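Local coordinates for glycerol-3-phosphate dehydrogenase [NAD(+)] 1 (Saccharomyces cerevisiae, PDB 4FGW), which catalyses the NADH-dependent reduction of dihydroxyacetone phosphate to sn-glycerol 3-phosphate, supporting the glycerol accumulation that protects yeast cells during hyperosmotic stress, at residues E191-T196 and Y226-V231. Numbering follows the deposited sequence.
Sequences EHWSET and YFHVSV
E191 lies flat on the phenol ring of Y226: its CG sits 3.6 Å from the ring centroid, 8° off the normal, a CH-pi contact, and the extended chain carries the carboxylate on over the CD2–CE2 side, its plane nearly parallel to the ring. Both polar ends reach past this stack to helix 44-59, OE2 in a salt bridge with K51 and the Y226 hydroxyl in a hydrogen bond with E55. An aromatic pair follows at W193, whose indole edge points at the face of H228, T-shaped, planes at 78° and NE1 over the imidazole centre. With CG of W193 anti to its backbone N (chi1 -178°), the indole reaches along the neighbouring chain to that ring. H228 NE2 hydrogen-bonds P380 O of the second subunit, and E195 OE2, on the same sheet face, makes a salt bridge with R270 of that subunit. Strands 194-199 and 227-232 are the parallel pair of a beta-alpha-beta unit whose crossover holds helix 215-222, at one edge of the Rossmann-type sheet. Backbone hydrogen bonds run from S194 N to Y226 O, just ahead of the second strand, H228 N to S194 O (3.1 Å), T196 N to H228 O (2.8 Å) and S230 N to T196 O. On the opposite face, T196 CG2 meets F227 CZ at 3.5 Å and lies beside V229 CG2, while S194 OG stands at the F227 ring edge. F227 also touches W45, a probable NAD(+)-binding residue. Where the strands begin, one water donates to H192 O and Y226 O and accepts from S194 OG.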
ATOM      1  N   GLU A 191     -23.517  -3.035   4.848  1.00 58.78           N
ATOM      2  CA  GLU A 191     -23.185  -4.009   3.805  1.00 57.86           C
ATOM      3  C   GLU A 191     -22.378  -3.397   2.657  1.00 59.99           C
ATOM      4  O   GLU A 191     -22.478  -3.844   1.511  1.00 59.75           O
ATOM      5  CB  GLU A 191     -24.408  -4.828   3.346  1.00 62.17           C
ATOM      6  CG  GLU A 191     -25.032  -5.636   4.471  1.00 71.97           C
ATOM      7  CD  GLU A 191     -26.196  -6.542   4.120  1.00 88.40           C
ATOM      8  OE1 GLU A 191     -26.625  -6.552   2.943  1.00 76.22           O
ATOM      9  OE2 GLU A 191     -26.682  -7.246   5.034  1.00 85.54           O
ATOM     10  N   HIS A 192     -21.566  -2.368   2.982  1.00 55.27           N
ATOM     11  CA  HIS A 192     -20.649  -1.721   2.042  1.00 53.76           C
ATOM     12  C   HIS A 192     -19.438  -2.646   1.955  1.00 53.63           C
ATOM     13  O   HIS A 192     -18.875  -3.019   2.990  1.00 52.47           O
ATOM     14  CB  HIS A 192     -20.229  -0.327   2.540  1.00 54.50           C
ATOM     15  CG  HIS A 192     -21.300   0.722   2.492  1.00 61.14           C
ATOM     16  ND1 HIS A 192     -22.616   0.414   2.182  1.00 66.32           N
ATOM     17  CD2 HIS A 192     -21.212   2.049   2.745  1.00 63.75           C
ATOM     18  CE1 HIS A 192     -23.277   1.558   2.248  1.00 67.71           C
ATOM     19  NE2 HIS A 192     -22.473   2.570   2.578  1.00 66.50           N
ATOM     20  N   TRP A 193     -19.087  -3.073   0.739  1.00 47.96           N
ATOM     21  CA  TRP A 193     -17.994  -4.013   0.532  1.00 45.08           C
ATOM     22  C   TRP A 193     -16.617  -3.615   1.100  1.00 45.25           C
ATOM     23  O   TRP A 193     -16.084  -2.545   0.809  1.00 44.93           O
ATOM     24  CB  TRP A 193     -17.907  -4.487  -0.928  1.00 43.62           C
ATOM     25  CG  TRP A 193     -16.825  -5.498  -1.140  1.00 43.27           C
ATOM     26  CD1 TRP A 193     -16.848  -6.812  -0.777  1.00 46.85           C
ATOM     27  CD2 TRP A 193     -15.511  -5.248  -1.658  1.00 41.15           C
ATOM     28  NE1 TRP A 193     -15.650  -7.411  -1.089  1.00 45.31           N
ATOM     29  CE2 TRP A 193     -14.813  -6.473  -1.640  1.00 44.84           C
ATOM     30  CE3 TRP A 193     -14.865  -4.107  -2.174  1.00 41.41           C
ATOM     31  CZ2 TRP A 193     -13.504  -6.599  -2.127  1.00 43.08           C
ATOM     32  CZ3 TRP A 193     -13.570  -4.232  -2.661  1.00 41.40           C
ATOM     33  CH2 TRP A 193     -12.909  -5.470  -2.650  1.00 41.95           C
ATOM     34  N   SER A 194     -16.057  -4.518   1.894  1.00 39.59           N
ATOM     35  CA  SER A 194     -14.734  -4.429   2.499  1.00 37.89           C
ATOM     36  C   SER A 194     -14.228  -5.855   2.743  1.00 44.40           C
ATOM     37  O   SER A 194     -14.913  -6.828   2.398  1.00 45.70           O
ATOM     38  CB  SER A 194     -14.750  -3.612   3.795  1.00 40.35           C
ATOM     39  OG  SER A 194     -15.559  -4.189   4.807  1.00 48.55           O
ATOM     40  N   GLU A 195     -13.014  -5.977   3.304  1.00 40.50           N
ATOM     41  CA  GLU A 195     -12.401  -7.264   3.588  1.00 39.53           C
ATOM     42  C   GLU A 195     -11.928  -7.332   5.028  1.00 42.54           C
ATOM     43  O   GLU A 195     -11.810  -6.305   5.712  1.00 40.36           O
ATOM     44  CB  GLU A 195     -11.186  -7.497   2.673  1.00 39.69           C
ATOM     45  CG  GLU A 195     -11.463  -7.510   1.178  1.00 45.05           C
ATOM     46  CD  GLU A 195     -10.228  -7.787   0.341  1.00 51.78           C
ATOM     47  OE1 GLU A 195     -10.307  -8.644  -0.567  1.00 57.95           O
ATOM     48  OE2 GLU A 195      -9.174  -7.172   0.611  1.00 45.79           O
ATOM     49  N   THR A 196     -11.604  -8.560   5.466  1.00 40.22           N
ATOM     50  CA  THR A 196     -10.977  -8.838   6.750  1.00 40.27           C
ATOM     51  C   THR A 196     -10.118 -10.086   6.667  1.00 43.46           C
ATOM     52  O   THR A 196     -10.366 -10.972   5.841  1.00 41.61           O
ATOM     53  CB  THR A 196     -11.972  -8.856   7.940  1.00 46.80           C
ATOM     54  OG1 THR A 196     -11.262  -8.472   9.112  1.00 44.24           O
ATOM     55  CG2 THR A 196     -12.618 -10.230   8.175  1.00 46.84           C
ATOM     56  N   TYR A 226     -20.466  -9.160   0.870  1.00 48.05           N
ATOM     57  CA  TYR A 226     -20.081  -7.778   1.172  1.00 44.61           C
ATOM     58  C   TYR A 226     -18.898  -7.700   2.168  1.00 46.68           C
ATOM     59  O   TYR A 226     -18.468  -6.606   2.529  1.00 45.49           O
ATOM     60  CB  TYR A 226     -21.300  -7.002   1.726  1.00 46.49           C
ATOM     61  CG  TYR A 226     -21.825  -7.529   3.049  1.00 49.22           C
ATOM     62  CD1 TYR A 226     -21.279  -7.106   4.259  1.00 49.64           C
ATOM     63  CD2 TYR A 226     -22.888  -8.429   3.092  1.00 52.69           C
ATOM     64  CE1 TYR A 226     -21.760  -7.583   5.478  1.00 51.30           C
ATOM     65  CE2 TYR A 226     -23.383  -8.908   4.306  1.00 54.84           C
ATOM     66  CZ  TYR A 226     -22.816  -8.481   5.497  1.00 59.24           C
ATOM     67  OH  TYR A 226     -23.295  -8.950   6.699  1.00 57.54           O
ATOM     68  N   PHE A 227     -18.417  -8.846   2.654  1.00 43.79           N
ATOM     69  CA  PHE A 227     -17.340  -8.894   3.650  1.00 41.85           C
ATOM     70  C   PHE A 227     -16.433 -10.077   3.350  1.00 46.87           C
ATOM     71  O   PHE A 227     -16.654 -11.181   3.874  1.00 48.90           O
ATOM     72  CB  PHE A 227     -17.964  -9.002   5.063  1.00 44.23           C
ATOM     73  CG  PHE A 227     -17.060  -8.783   6.251  1.00 43.73           C
ATOM     74  CD1 PHE A 227     -16.325  -7.606   6.384  1.00 44.23           C
ATOM     75  CD2 PHE A 227     -17.025  -9.703   7.294  1.00 45.90           C
ATOM     76  CE1 PHE A 227     -15.541  -7.376   7.516  1.00 43.52           C
ATOM     77  CE2 PHE A 227     -16.248  -9.466   8.427  1.00 47.43           C
ATOM     78  CZ  PHE A 227     -15.524  -8.296   8.538  1.00 43.40           C
ATOM     79  N   HIS A 228     -15.434  -9.855   2.469  1.00 41.39           N
ATOM     80  CA  HIS A 228     -14.499 -10.900   2.049  1.00 41.80           C
ATOM     81  C   HIS A 228     -13.555 -11.302   3.176  1.00 44.66           C
ATOM     82  O   HIS A 228     -12.946 -10.444   3.814  1.00 41.32           O
ATOM     83  CB  HIS A 228     -13.733 -10.492   0.781  1.00 41.94           C
ATOM     84  CG  HIS A 228     -14.535 -10.553  -0.487  1.00 46.69           C
ATOM     85  ND1 HIS A 228     -15.909 -10.700  -0.474  1.00 51.04           N
ATOM     86  CD2 HIS A 228     -14.119 -10.473  -1.767  1.00 48.41           C
ATOM     87  CE1 HIS A 228     -16.281 -10.718  -1.743  1.00 51.38           C
ATOM     88  NE2 HIS A 228     -15.238 -10.577  -2.556  1.00 50.37           N
ATOM     89  N   VAL A 229     -13.466 -12.616   3.432  1.00 43.27           N
ATOM     90  CA  VAL A 229     -12.644 -13.165   4.498  1.00 43.55           C
ATOM     91  C   VAL A 229     -11.516 -14.031   3.961  1.00 50.37           C
ATOM     92  O   VAL A 229     -11.743 -14.906   3.124  1.00 51.64           O
ATOM     93  CB  VAL A 229     -13.522 -13.896   5.574  1.00 48.71           C
ATOM     94  CG1 VAL A 229     -12.689 -14.727   6.546  1.00 48.45           C
ATOM     95  CG2 VAL A 229     -14.383 -12.896   6.341  1.00 48.04           C
ATOM     96  N   SER A 230     -10.297 -13.779   4.456  1.00 47.58           N
ATOM     97  CA  SER A 230      -9.115 -14.584   4.165  1.00 48.07           C
ATOM     98  C   SER A 230      -8.678 -15.179   5.507  1.00 52.52           C
ATOM     99  O   SER A 230      -8.460 -14.434   6.462  1.00 52.15           O
ATOM    100  CB  SER A 230      -8.009 -13.727   3.564  1.00 50.24           C
ATOM    101  OG  SER A 230      -6.791 -14.453   3.517  1.00 60.30           O
ATOM    102  N   VAL A 231      -8.613 -16.511   5.592  1.00 51.02           N
ATOM    103  CA  VAL A 231      -8.236 -17.222   6.815  1.00 52.46           C
ATOM    104  C   VAL A 231      -6.789 -17.706   6.743  1.00 58.68           C
ATOM    105  O   VAL A 231      -6.414 -18.419   5.811  1.00 59.16           O
ATOM    106  CB  VAL A 231      -9.213 -18.359   7.227  1.00 57.94           C
ATOM    107  CG1 VAL A 231      -8.993 -18.764   8.684  1.00 59.08           C
ATOM    108  CG2 VAL A 231     -10.663 -17.950   7.005  1.00 56.93           C
TER
HETATM  109  O   HOH W   1     -18.034  -4.923   4.540  1.00 45.92           O